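Winged BEAN albumin 1 (Psophocarpus tetragonolobus, PDB 1WBA) serves as a 2S seed storage protein of the winged bean and belongs to the Kunitz-type protease inhibitor family of legumes. Local coordinates at residues P4-E9 with R128-L133; T57-E62 with M76-N81; I72-R77 with I120-N125; Q102-A107 with L156-Q161; C141-I146 with S162-V167. All blocks are in the same frame, centred on the assembly; numbering follows the deposited sequence.

Contact 1. Residues P4-E9 with R128-L133; sequences PVYDAE and RTYKLL
Arg128 reaches along residues 6-9 as an outstretched arm, while Tyr130, two residues on, sends its ring into the same segment. Along Arg128, CB and CG run beside the carbonyl oxygen of Asp7, and CD comes closest to it, 3.6 Å from Asp7 O. The chain stays extended to NE. At its tip, NH1 donates to Ala8 O (3.2 Å, 141° at the hydrogen), reaching that oxygen from above its carbonyl plane, and Glu9 C lies over one face of the guanidinium, offset from its centre. A long donor suits this exposed margin, where it reaches a backbone oxygen.

Tyr130 serves the buried part. Its hydroxyl accepts from Tyr6 N (3.0 Å, 160°) and donates to a water 2.7 Å from OH, which in turn bonds Pro4 O. Val5 CG1 sits almost on the ring normal, 3.7 Å from the centroid of the Tyr130 ring, a CH-pi contact that suits a branched aliphatic residue. Asp7 OD1 accepts from Glu9 N, forming an Asx turn in the segment that Arg128 reaches. The whole fixes the N-terminal segment beside strand 130-136, as expected for the closed beta-trefoil of Kunitz-type proteins.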
# COMPACT_ATOMS: atom_id res chain seq x y z
N PRO A 4 -17.43 -3.96 4.86
CA PRO A 4 -16.44 -3.07 5.46
C PRO A 4 -15.17 -3.91 5.65
O PRO A 4 -15.25 -5.14 5.73
CB PRO A 4 -17.09 -2.69 6.80
CG PRO A 4 -17.90 -3.89 7.15
CD PRO A 4 -18.51 -4.30 5.82
N VAL A 5 -14.01 -3.27 5.62
CA VAL A 5 -12.75 -3.95 5.83
C VAL A 5 -12.56 -4.02 7.35
O VAL A 5 -12.89 -3.06 8.06
CB VAL A 5 -11.60 -3.15 5.20
CG1 VAL A 5 -10.26 -3.83 5.50
CG2 VAL A 5 -11.85 -2.99 3.69
N TYR A 6 -12.08 -5.15 7.86
CA TYR A 6 -11.88 -5.32 9.30
C TYR A 6 -10.42 -5.33 9.69
O TYR A 6 -9.59 -5.82 8.93
CB TYR A 6 -12.50 -6.65 9.77
CG TYR A 6 -13.99 -6.60 9.89
CD1 TYR A 6 -14.61 -6.12 11.04
CD2 TYR A 6 -14.80 -6.95 8.81
CE1 TYR A 6 -15.99 -5.99 11.12
CE2 TYR A 6 -16.18 -6.83 8.88
CZ TYR A 6 -16.77 -6.35 10.04
OH TYR A 6 -18.13 -6.23 10.09
N ASP A 7 -10.11 -4.79 10.86
CA ASP A 7 -8.74 -4.83 11.36
C ASP A 7 -8.48 -6.23 11.97
O ASP A 7 -9.40 -7.05 12.09
CB ASP A 7 -8.42 -3.67 12.33
CG ASP A 7 -9.25 -3.69 13.63
OD1 ASP A 7 -9.69 -4.76 14.10
OD2 ASP A 7 -9.44 -2.61 14.19
N ALA A 8 -7.25 -6.48 12.37
CA ALA A 8 -6.89 -7.77 12.93
C ALA A 8 -7.66 -8.14 14.19
O ALA A 8 -7.68 -9.29 14.58
CB ALA A 8 -5.38 -7.82 13.18
N GLU A 9 -8.27 -7.16 14.84
CA GLU A 9 -9.03 -7.39 16.05
C GLU A 9 -10.51 -7.59 15.78
O GLU A 9 -11.29 -7.84 16.70
CB GLU A 9 -8.84 -6.25 17.04
CG GLU A 9 -7.41 -6.10 17.52
CD GLU A 9 -7.22 -4.87 18.38
OE1 GLU A 9 -6.97 -3.78 17.82
OE2 GLU A 9 -7.34 -4.99 19.62
N ARG A 128 -10.34 -11.66 8.07
CA ARG A 128 -9.57 -10.45 8.31
C ARG A 128 -8.27 -10.37 7.51
O ARG A 128 -7.32 -9.67 7.91
CB ARG A 128 -9.29 -10.28 9.82
CG ARG A 128 -10.53 -10.37 10.69
CD ARG A 128 -10.20 -10.54 12.17
NE ARG A 128 -11.40 -10.86 12.94
CZ ARG A 128 -11.44 -11.12 14.25
NH1 ARG A 128 -10.33 -11.12 14.98
NH2 ARG A 128 -12.60 -11.34 14.85
N THR A 129 -8.20 -11.12 6.42
CA THR A 129 -7.04 -11.06 5.55
C THR A 129 -7.48 -10.33 4.26
O THR A 129 -8.57 -10.58 3.73
CB THR A 129 -6.43 -12.45 5.26
OG1 THR A 129 -7.36 -13.26 4.54
CG2 THR A 129 -6.03 -13.14 6.56
N TYR A 130 -6.64 -9.44 3.76
CA TYR A 130 -6.96 -8.64 2.58
C TYR A 130 -5.81 -8.52 1.60
O TYR A 130 -4.70 -8.93 1.88
CB TYR A 130 -7.33 -7.23 3.05
CG TYR A 130 -8.56 -7.25 3.89
CD1 TYR A 130 -9.81 -7.22 3.30
CD2 TYR A 130 -8.48 -7.43 5.27
CE1 TYR A 130 -10.96 -7.36 4.04
CE2 TYR A 130 -9.63 -7.58 6.04
CZ TYR A 130 -10.87 -7.54 5.41
OH TYR A 130 -12.02 -7.66 6.15
N LYS A 131 -6.10 -7.95 0.44
CA LYS A 131 -5.09 -7.69 -0.57
C LYS A 131 -5.35 -6.27 -1.03
O LYS A 131 -6.46 -5.75 -0.87
CB LYS A 131 -5.18 -8.67 -1.75
CG LYS A 131 -6.44 -8.56 -2.55
CD LYS A 131 -6.37 -9.50 -3.71
CE LYS A 131 -7.71 -9.56 -4.39
NZ LYS A 131 -7.61 -10.34 -5.65
N LEU A 132 -4.31 -5.64 -1.57
CA LEU A 132 -4.39 -4.25 -2.06
C LEU A 132 -4.35 -4.24 -3.58
O LEU A 132 -3.64 -5.03 -4.19
CB LEU A 132 -3.22 -3.43 -1.49
CG LEU A 132 -3.11 -3.34 0.04
CD1 LEU A 132 -1.86 -2.53 0.42
CD2 LEU A 132 -4.34 -2.69 0.63
N LEU A 133 -5.15 -3.37 -4.19
CA LEU A 133 -5.16 -3.28 -5.64
C LEU A 133 -4.92 -1.83 -5.99
O LEU A 133 -5.05 -0.94 -5.15
CB LEU A 133 -6.51 -3.74 -6.21
CG LEU A 133 -6.94 -5.20 -5.93
CD1 LEU A 133 -7.98 -5.25 -4.86
CD2 LEU A 133 -7.44 -5.86 -7.16
O HOH W 1 -14.32 -7.52 4.76
O HOH W 2 -6.97 -7.00 9.02

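Contact 2. Residues T57-E62 with M76-N81; sequences TSISSE and MRLKIN
Glu62 and Arg77 form a salt bridge where the long connection between the two strands begins and ends: Arg77 NE lies 2.9 Å from Glu62 OE1, on the syn side of the carboxylate and nearly in the guanidinium plane. The two chains run side by side, and a water joins Glu62 OE2 to Arg77 NH2, so both oxygens are used. Just beside them, Glu62 N donates to Arg77 O at 2.9 Å. Further along, the antiparallel strands are stitched by paired bonds at Ser58-Asn81 and Ser60-Lys79; that from Ser60 N to Lys79 O is nearly straight (3.0 Å, 171°). A second water links Ser60 OG with Lys79 O, a use to which small serines lend themselves on this partly exposed face.

Ile59 and Ile80 point to the opposite face; at its margins Ile59 CG2 meets Leu78 CD1 at 3.9 Å and Ile80 CG2 packs on Thr57 CB. Beta-branched residues favour such extended backbone. Strand 17-23 flanks 56-61 on its other side, whereas strand 116-122 touches Leu78 and Ile80, and Trp92 of strand 92-97 packs on Thr57 and Ile80.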
# COMPACT_ATOMS: atom_id res chain seq x y z
N THR A 57 0.40 3.62 8.54
CA THR A 57 -0.16 4.42 7.46
C THR A 57 -1.60 4.85 7.77
O THR A 57 -2.34 4.15 8.46
CB THR A 57 -0.25 3.59 6.14
OG1 THR A 57 -0.82 2.30 6.43
CG2 THR A 57 1.11 3.38 5.52
N SER A 58 -1.96 6.04 7.31
CA SER A 58 -3.35 6.50 7.44
C SER A 58 -4.01 6.00 6.16
O SER A 58 -3.38 6.02 5.08
CB SER A 58 -3.45 8.02 7.46
OG SER A 58 -2.69 8.52 8.54
N ILE A 59 -5.24 5.52 6.28
CA ILE A 59 -5.99 5.01 5.15
C ILE A 59 -7.26 5.87 5.08
O ILE A 59 -8.05 5.90 6.03
CB ILE A 59 -6.32 3.51 5.34
CG1 ILE A 59 -5.00 2.73 5.52
CG2 ILE A 59 -7.10 2.98 4.14
CD1 ILE A 59 -5.17 1.29 5.81
N SER A 60 -7.39 6.63 4.00
CA SER A 60 -8.51 7.56 3.82
C SER A 60 -9.25 7.41 2.51
O SER A 60 -8.66 7.03 1.50
CB SER A 60 -7.97 9.00 3.87
OG SER A 60 -7.15 9.19 5.02
N SER A 61 -10.53 7.76 2.51
CA SER A 61 -11.28 7.71 1.28
C SER A 61 -10.69 8.81 0.37
O SER A 61 -10.29 9.89 0.83
CB SER A 61 -12.77 7.97 1.53
OG SER A 61 -12.98 9.17 2.24
N GLU A 62 -10.55 8.48 -0.90
CA GLU A 62 -10.03 9.42 -1.87
C GLU A 62 -11.00 10.60 -1.99
O GLU A 62 -10.59 11.75 -2.07
CB GLU A 62 -9.84 8.70 -3.21
CG GLU A 62 -9.63 9.62 -4.38
CD GLU A 62 -9.40 8.90 -5.66
OE1 GLU A 62 -10.33 8.29 -6.21
OE2 GLU A 62 -8.26 8.95 -6.14
N MET A 76 -13.55 0.51 -2.26
CA MET A 76 -13.69 1.95 -2.12
C MET A 76 -12.33 2.57 -2.46
O MET A 76 -11.31 2.03 -2.03
CB MET A 76 -14.06 2.26 -0.67
CG MET A 76 -13.91 3.74 -0.23
SD MET A 76 -14.37 4.00 1.47
CE MET A 76 -16.09 3.88 1.39
N ARG A 77 -12.32 3.63 -3.28
CA ARG A 77 -11.07 4.28 -3.65
C ARG A 77 -10.43 4.98 -2.47
O ARG A 77 -11.08 5.79 -1.79
CB ARG A 77 -11.28 5.24 -4.83
CG ARG A 77 -11.80 4.52 -6.07
CD ARG A 77 -12.02 5.50 -7.22
NE ARG A 77 -10.79 5.91 -7.88
CZ ARG A 77 -10.17 5.18 -8.80
NH1 ARG A 77 -10.67 4.01 -9.14
NH2 ARG A 77 -9.11 5.65 -9.44
N LEU A 78 -9.13 4.71 -2.26
CA LEU A 78 -8.38 5.23 -1.13
C LEU A 78 -7.10 5.94 -1.46
O LEU A 78 -6.48 5.70 -2.50
CB LEU A 78 -7.97 4.07 -0.22
CG LEU A 78 -9.03 3.02 0.08
CD1 LEU A 78 -8.33 1.82 0.68
CD2 LEU A 78 -10.10 3.60 1.01
N LYS A 79 -6.66 6.73 -0.49
CA LYS A 79 -5.40 7.44 -0.53
C LYS A 79 -4.70 6.86 0.71
O LYS A 79 -5.32 6.71 1.77
CB LYS A 79 -5.61 8.94 -0.38
CG LYS A 79 -4.31 9.73 -0.26
CD LYS A 79 -4.51 11.22 -0.58
CE LYS A 79 -4.53 11.48 -2.10
NZ LYS A 79 -5.66 10.83 -2.86
N ILE A 80 -3.43 6.47 0.55
CA ILE A 80 -2.67 5.90 1.66
C ILE A 80 -1.43 6.73 1.88
O ILE A 80 -0.76 7.10 0.93
CB ILE A 80 -2.28 4.42 1.37
CG1 ILE A 80 -3.54 3.57 1.21
CG2 ILE A 80 -1.43 3.86 2.50
CD1 ILE A 80 -3.30 2.11 0.85
N ASN A 81 -1.16 7.09 3.12
CA ASN A 81 0.03 7.88 3.40
C ASN A 81 0.70 7.45 4.70
O ASN A 81 0.04 6.94 5.60
CB ASN A 81 -0.29 9.38 3.42
CG ASN A 81 -1.12 9.81 4.63
OD1 ASN A 81 -0.57 10.03 5.71
ND2 ASN A 81 -2.42 9.97 4.45
O HOH W 3 -4.51 8.82 3.76
O HOH W 4 -8.22 8.24 -8.79

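Contact 3. Residues I72-R77 with I120-N125; sequences ILENMR and IQKGSN
Glu74 turns its CG beside the backbone N (chi1 -70°) and then runs out straight, while Lys122 stays extended until its last bond bends it back (chi4 67°); the two chains cross at about a right angle and their charged ends meet. Lys122 NZ stands 2.9 Å from Glu74 OE2, a salt bridge on the syn side of the carboxylate. The other oxygen receives a weak bond from Lys122 N, 3.5 Å from Glu74 OE1, so one acid holds both backbone and side chain of the lysine. Asp3 gives Lys122 NZ a second salt bridge. Were Glu74 an alanine, the ammonium would probably lose one of its two carboxylate partners, Lys122 N its weak acceptor, and the lysine would be freer to swing.

The backbone supplies the rest. Asn75 N donates to Ile120 O (2.9 Å, 155°), and a water 2.8 Å from Ile120 N accepts from that N and donates to Leu73 O and Met76 O. Ile72 CG2 touches Ile120 CD1 at 4.1 Å, two buried aliphatic ends. Leu73 to Met76 form a type II beta turn, with Asn75 at the position of positive phi, which asparagine tolerates better than most residues. The turn docks against strand 116-122, in one of the long connections of the beta-trefoil.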
# COMPACT_ATOMS: atom_id res chain seq x y z
N ILE A 72 -14.02 2.20 6.19
CA ILE A 72 -13.40 1.85 4.92
C ILE A 72 -14.10 0.60 4.44
O ILE A 72 -14.26 -0.35 5.20
CB ILE A 72 -11.87 1.55 5.07
CG1 ILE A 72 -11.13 2.80 5.59
CG2 ILE A 72 -11.28 1.07 3.73
CD1 ILE A 72 -11.18 4.00 4.66
N LEU A 73 -14.55 0.62 3.19
CA LEU A 73 -15.25 -0.51 2.61
C LEU A 73 -14.39 -1.11 1.51
O LEU A 73 -13.51 -0.43 0.98
CB LEU A 73 -16.59 -0.08 2.01
CG LEU A 73 -17.61 0.66 2.88
CD1 LEU A 73 -18.86 0.90 2.05
CD2 LEU A 73 -17.94 -0.13 4.13
N GLU A 74 -14.66 -2.37 1.18
CA GLU A 74 -13.93 -3.04 0.12
C GLU A 74 -14.31 -2.37 -1.18
O GLU A 74 -15.43 -1.89 -1.34
CB GLU A 74 -14.28 -4.51 0.07
CG GLU A 74 -13.75 -5.29 1.24
CD GLU A 74 -14.10 -6.76 1.15
OE1 GLU A 74 -14.18 -7.29 0.02
OE2 GLU A 74 -14.31 -7.38 2.21
N ASN A 75 -13.33 -2.27 -2.07
CA ASN A 75 -13.49 -1.65 -3.39
C ASN A 75 -13.70 -0.13 -3.42
O ASN A 75 -13.99 0.43 -4.47
CB ASN A 75 -14.59 -2.35 -4.19
CG ASN A 75 -14.33 -3.82 -4.31
OD1 ASN A 75 -15.07 -4.64 -3.77
ND2 ASN A 75 -13.24 -4.17 -4.94
N MET A 76 -13.55 0.51 -2.26
CA MET A 76 -13.69 1.95 -2.12
C MET A 76 -12.33 2.57 -2.46
O MET A 76 -11.31 2.03 -2.03
CB MET A 76 -14.06 2.26 -0.67
CG MET A 76 -13.91 3.74 -0.23
SD MET A 76 -14.37 4.00 1.47
CE MET A 76 -16.09 3.88 1.39
N ARG A 77 -12.32 3.63 -3.28
CA ARG A 77 -11.07 4.28 -3.65
C ARG A 77 -10.43 4.98 -2.47
O ARG A 77 -11.08 5.79 -1.79
CB ARG A 77 -11.28 5.24 -4.83
CG ARG A 77 -11.80 4.52 -6.07
CD ARG A 77 -12.02 5.50 -7.22
NE ARG A 77 -10.79 5.91 -7.88
CZ ARG A 77 -10.17 5.18 -8.80
NH1 ARG A 77 -10.67 4.01 -9.14
NH2 ARG A 77 -9.11 5.65 -9.44
N ILE A 120 -9.18 -2.10 -1.48
CA ILE A 120 -8.94 -3.29 -0.67
C ILE A 120 -10.02 -4.32 -0.96
O ILE A 120 -11.19 -3.95 -1.12
CB ILE A 120 -9.04 -2.95 0.85
CG1 ILE A 120 -7.96 -1.95 1.26
CG2 ILE A 120 -8.97 -4.21 1.67
CD1 ILE A 120 -8.17 -1.29 2.62
N GLN A 121 -9.63 -5.59 -1.03
CA GLN A 121 -10.56 -6.70 -1.25
C GLN A 121 -10.11 -7.83 -0.34
O GLN A 121 -8.96 -7.84 0.08
CB GLN A 121 -10.50 -7.21 -2.67
CG GLN A 121 -11.26 -6.40 -3.66
CD GLN A 121 -11.41 -7.12 -4.97
OE1 GLN A 121 -10.91 -8.23 -5.15
NE2 GLN A 121 -12.07 -6.49 -5.90
N LYS A 122 -11.00 -8.77 -0.03
CA LYS A 122 -10.64 -9.92 0.80
C LYS A 122 -9.47 -10.60 0.11
O LYS A 122 -9.49 -10.78 -1.11
CB LYS A 122 -11.79 -10.92 0.87
CG LYS A 122 -12.89 -10.47 1.77
CD LYS A 122 -14.01 -11.49 1.81
CE LYS A 122 -15.23 -10.90 2.53
NZ LYS A 122 -15.86 -9.78 1.75
N GLY A 123 -8.47 -10.98 0.89
CA GLY A 123 -7.27 -11.59 0.33
C GLY A 123 -7.22 -13.10 0.35
O GLY A 123 -6.51 -13.69 -0.46
N SER A 124 -7.93 -13.73 1.28
CA SER A 124 -7.95 -15.19 1.36
C SER A 124 -9.17 -15.67 2.12
O SER A 124 -10.02 -14.88 2.54
CB SER A 124 -6.68 -15.74 2.04
OG SER A 124 -6.67 -15.54 3.44
N ASN A 125 -9.26 -16.98 2.28
CA ASN A 125 -10.39 -17.54 3.00
C ASN A 125 -10.23 -17.26 4.50
O ASN A 125 -11.21 -17.25 5.25
CB ASN A 125 -10.54 -19.04 2.68
CG ASN A 125 -11.09 -19.28 1.27
OD1 ASN A 125 -11.71 -18.39 0.67
ND2 ASN A 125 -10.85 -20.47 0.72
O HOH W 5 -10.98 -0.13 -0.50

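Contact 4. Residues Q102-A107 with L156-Q161; sequences QQLKLA and LVVSYQ
Leu104 and Leu156 meet through their CD1 atoms, 3.8 Å apart, where two sheets of the beta-trefoil fold touch. Leu104 CD2 also lies 3.9 Å from Val158 CG2, its chain crossing the valine's at about a right angle. Three aliphatic residues suit this buried place, having no polar atoms in their side chains to satisfy.

Around them the backbones join in a single bridge at Gln103 and Val157. Val158 N donates to Gln102 O at 2.9 Å, from well above the carbonyl plane, and Leu104 N to Leu156 O at 3.0 Å, nearly along the C=O axis. With the strand directions 129° apart, the pairing is limited to this one bridge, and the chain turns a corner at Gln102. Further out, Ile46 of strand 45-48 packs on both leucines, while Trp92 and Val94 of strand 92-97 touch Leu104. The polar end of Gln103 is held by Arg155, whose NH1 bonds to OE1; the rest of the amide lies alongside Val157, with Gln103 NE2 3.7 Å from Val157 CG1.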
# COMPACT_ATOMS: atom_id res chain seq x y z
N GLN A 102 5.53 -0.81 -13.26
CA GLN A 102 4.82 -0.05 -12.23
C GLN A 102 5.13 -0.58 -10.83
O GLN A 102 4.98 -1.78 -10.57
CB GLN A 102 3.32 -0.05 -12.49
CG GLN A 102 2.99 0.48 -13.88
CD GLN A 102 1.51 0.73 -14.13
OE1 GLN A 102 1.15 1.25 -15.18
NE2 GLN A 102 0.67 0.39 -13.17
N GLN A 103 5.60 0.31 -9.96
CA GLN A 103 5.99 -0.05 -8.60
C GLN A 103 5.63 1.09 -7.68
O GLN A 103 5.42 2.22 -8.14
CB GLN A 103 7.50 -0.23 -8.51
CG GLN A 103 8.10 -0.95 -9.66
CD GLN A 103 9.54 -1.27 -9.43
OE1 GLN A 103 10.32 -0.43 -8.99
NE2 GLN A 103 9.91 -2.52 -9.71
N LEU A 104 5.61 0.81 -6.39
CA LEU A 104 5.27 1.84 -5.41
C LEU A 104 6.47 2.69 -4.99
O LEU A 104 7.52 2.18 -4.61
CB LEU A 104 4.61 1.24 -4.16
CG LEU A 104 3.35 0.39 -4.33
CD1 LEU A 104 2.65 0.27 -2.99
CD2 LEU A 104 2.42 1.02 -5.32
N LYS A 105 6.28 4.00 -5.06
CA LYS A 105 7.32 4.96 -4.70
C LYS A 105 6.68 6.07 -3.89
O LYS A 105 5.45 6.26 -3.93
CB LYS A 105 7.92 5.60 -5.96
CG LYS A 105 8.57 4.65 -6.97
CD LYS A 105 9.91 4.13 -6.45
CE LYS A 105 10.77 3.60 -7.61
NZ LYS A 105 12.01 2.96 -7.07
N LEU A 106 7.49 6.80 -3.14
CA LEU A 106 6.98 7.94 -2.40
C LEU A 106 6.56 8.94 -3.49
O LEU A 106 7.26 9.10 -4.50
CB LEU A 106 8.07 8.55 -1.51
CG LEU A 106 8.51 7.72 -0.31
CD1 LEU A 106 9.36 8.58 0.60
CD2 LEU A 106 7.31 7.18 0.46
N ALA A 107 5.40 9.56 -3.31
CA ALA A 107 4.87 10.50 -4.28
C ALA A 107 5.63 11.82 -4.34
O ALA A 107 6.23 12.23 -3.34
CB ALA A 107 3.41 10.79 -3.98
N LEU A 156 7.30 -3.54 -3.88
CA LEU A 156 5.86 -3.70 -4.06
C LEU A 156 5.60 -3.27 -5.50
O LEU A 156 5.82 -2.12 -5.86
CB LEU A 156 5.09 -2.82 -3.08
CG LEU A 156 5.14 -3.24 -1.60
CD1 LEU A 156 4.19 -2.40 -0.80
CD2 LEU A 156 4.74 -4.66 -1.45
N VAL A 157 5.20 -4.23 -6.33
CA VAL A 157 4.94 -3.97 -7.73
C VAL A 157 3.46 -4.10 -8.09
O VAL A 157 2.69 -4.78 -7.40
CB VAL A 157 5.79 -4.88 -8.64
CG1 VAL A 157 7.27 -4.69 -8.31
CG2 VAL A 157 5.40 -6.33 -8.49
N VAL A 158 3.06 -3.44 -9.17
CA VAL A 158 1.67 -3.44 -9.60
C VAL A 158 1.52 -4.06 -10.98
O VAL A 158 2.12 -3.60 -11.95
CB VAL A 158 1.11 -1.98 -9.62
CG1 VAL A 158 -0.35 -1.96 -10.04
CG2 VAL A 158 1.27 -1.33 -8.26
N SER A 159 0.74 -5.13 -11.07
CA SER A 159 0.47 -5.76 -12.35
C SER A 159 -0.73 -6.69 -12.25
O SER A 159 -1.13 -7.10 -11.15
CB SER A 159 1.70 -6.50 -12.90
OG SER A 159 1.82 -7.80 -12.39
N TYR A 160 -1.33 -6.95 -13.40
CA TYR A 160 -2.49 -7.85 -13.50
C TYR A 160 -2.08 -9.25 -13.05
O TYR A 160 -2.87 -9.98 -12.47
CB TYR A 160 -2.94 -7.95 -14.97
CG TYR A 160 -3.54 -6.70 -15.56
CD1 TYR A 160 -4.53 -5.99 -14.87
CD2 TYR A 160 -3.16 -6.24 -16.82
CE1 TYR A 160 -5.13 -4.87 -15.42
CE2 TYR A 160 -3.75 -5.11 -17.39
CZ TYR A 160 -4.74 -4.43 -16.68
OH TYR A 160 -5.34 -3.31 -17.21
N GLN A 161 -0.83 -9.58 -13.30
CA GLN A 161 -0.31 -10.90 -13.00
C GLN A 161 0.42 -11.10 -11.68
O GLN A 161 0.85 -12.22 -11.37
CB GLN A 161 0.54 -11.38 -14.20

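Contact 5. Residues C141-I146 with S162-V167; sequences CKNIGI and SDPLVV
The amide of Asn143 passes obliquely by the ring of Pro164, its OD1 3.8 Å from Pro164 CG, while its CB rests 3.4 Å from Ser162 O. With CG set beside the backbone N (chi1 -69°), ND2 gives a weak hydrogen bond to Tyr160 O. Cut back to an alanine, this position is likely to leave Tyr160 O without that donor and to uncover CG of Pro164.

The peptide groups meet more firmly. Leu165 N donates to Ile144 O (3.0 Å, 159°) in the carbonyl plane, and Pro164 CA points its hydrogen at the same oxygen. Gly145 suits its place because a beta carbon there would fall 2.6 Å from Asp163 O, a clash; its bare CA instead sits 3.4 Å from Asp163 O. A water accepts from Ile146 N and donates to Asp163 O, and Ile146 CG1 packs on Leu165 CG at 4.0 Å. With one direct backbone bond, a water between Ile146 N and Asp163 O, and no salt bridge across it, the contact appears to rely largely on close fit.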
# COMPACT_ATOMS: atom_id res chain seq x y z
N CYS A 141 -8.32 -2.59 -12.66
CA CYS A 141 -7.45 -2.63 -11.50
C CYS A 141 -6.39 -3.72 -11.59
O CYS A 141 -6.62 -4.79 -12.19
CB CYS A 141 -8.28 -2.82 -10.24
SG CYS A 141 -9.56 -1.55 -10.03
N LYS A 142 -5.25 -3.47 -10.95
CA LYS A 142 -4.14 -4.41 -10.95
C LYS A 142 -3.81 -4.81 -9.53
O LYS A 142 -4.05 -4.05 -8.58
CB LYS A 142 -2.92 -3.74 -11.58
CG LYS A 142 -3.22 -3.18 -12.94
CD LYS A 142 -2.04 -2.47 -13.56
CE LYS A 142 -2.38 -2.13 -15.00
NZ LYS A 142 -1.27 -1.47 -15.70
N ASN A 143 -3.22 -5.99 -9.39
CA ASN A 143 -2.84 -6.49 -8.08
C ASN A 143 -1.54 -5.89 -7.64
O ASN A 143 -0.72 -5.45 -8.46
CB ASN A 143 -2.63 -8.00 -8.14
CG ASN A 143 -3.91 -8.74 -8.35
OD1 ASN A 143 -4.87 -8.57 -7.61
ND2 ASN A 143 -3.93 -9.57 -9.38
N ILE A 144 -1.35 -5.85 -6.33
CA ILE A 144 -0.10 -5.37 -5.76
C ILE A 144 0.59 -6.60 -5.18
O ILE A 144 0.04 -7.28 -4.31
CB ILE A 144 -0.32 -4.27 -4.70
CG1 ILE A 144 -0.94 -3.04 -5.38
CG2 ILE A 144 1.03 -3.91 -4.02
CD1 ILE A 144 -1.42 -1.97 -4.43
N GLY A 145 1.79 -6.90 -5.68
CA GLY A 145 2.52 -8.04 -5.21
C GLY A 145 3.96 -7.67 -4.89
O GLY A 145 4.33 -6.50 -4.90
N ILE A 146 4.78 -8.69 -4.67
CA ILE A 146 6.18 -8.52 -4.33
C ILE A 146 7.08 -8.98 -5.47
O ILE A 146 6.76 -9.93 -6.18
CB ILE A 146 6.53 -9.36 -3.08
CG1 ILE A 146 5.81 -8.81 -1.86
CG2 ILE A 146 8.04 -9.40 -2.83
CD1 ILE A 146 6.25 -7.45 -1.47
N SER A 162 0.52 -10.05 -10.88
CA SER A 162 1.20 -10.18 -9.59
C SER A 162 0.38 -11.03 -8.64
O SER A 162 -0.84 -10.91 -8.60
CB SER A 162 1.43 -8.81 -8.94
OG SER A 162 2.37 -8.04 -9.66
N ASP A 163 1.06 -11.92 -7.92
CA ASP A 163 0.41 -12.77 -6.93
C ASP A 163 0.19 -11.75 -5.81
O ASP A 163 1.14 -11.16 -5.32
CB ASP A 163 1.38 -13.88 -6.51
CG ASP A 163 0.79 -14.81 -5.47
OD1 ASP A 163 -0.42 -15.12 -5.55
OD2 ASP A 163 1.56 -15.24 -4.58
N PRO A 164 -1.07 -11.49 -5.42
CA PRO A 164 -1.40 -10.53 -4.37
C PRO A 164 -0.71 -10.75 -3.04
O PRO A 164 -0.59 -11.88 -2.58
CB PRO A 164 -2.91 -10.71 -4.20
CG PRO A 164 -3.36 -11.29 -5.51
CD PRO A 164 -2.27 -12.24 -5.84
N LEU A 165 -0.23 -9.67 -2.44
CA LEU A 165 0.41 -9.74 -1.14
C LEU A 165 -0.81 -9.75 -0.19
O LEU A 165 -1.65 -8.86 -0.28
CB LEU A 165 1.23 -8.47 -0.90
CG LEU A 165 2.34 -8.36 0.17
CD1 LEU A 165 2.47 -6.89 0.55
CD2 LEU A 165 2.07 -9.18 1.41
N VAL A 166 -0.93 -10.76 0.65
CA VAL A 166 -2.06 -10.83 1.58
C VAL A 166 -1.60 -10.19 2.89
O VAL A 166 -0.57 -10.56 3.45
CB VAL A 166 -2.56 -12.29 1.81
CG1 VAL A 166 -3.71 -12.31 2.82
CG2 VAL A 166 -3.01 -12.90 0.50
N VAL A 167 -2.42 -9.28 3.40
CA VAL A 167 -2.08 -8.55 4.61
C VAL A 167 -3.21 -8.51 5.63
O VAL A 167 -4.34 -8.93 5.36
CB VAL A 167 -1.72 -7.07 4.25
CG1 VAL A 167 -0.59 -7.02 3.23
CG2 VAL A 167 -2.95 -6.35 3.67
O HOH W 6 -1.83 -6.77 -2.00
O HOH W 7 3.60 -11.22 -3.94

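In the fold
All five contacts reach the large antiparallel sheet; contact 4 also joins it to the three-strand sheet through strand 103-106. Contacts 1 and 3 are close neighbours, their centres about 6 Å apart, through adjoining strands 116-122 and 130-136; contact 3 shares Met76 and Arg77 with contact 2. Contacts 4 and 5 form another pair, about 9 Å between centres, where strands 142-148 and 154-159 run side by side. Contacts 1 and 4 lie on opposite sides of the chain's centre, about 19 Å between centres. Contact 1 ties the N-terminal segment to strand 130-136, contacts 2 and 3 fall between its segments, and contact 5 follows, consistent with a compact beta-trefoil.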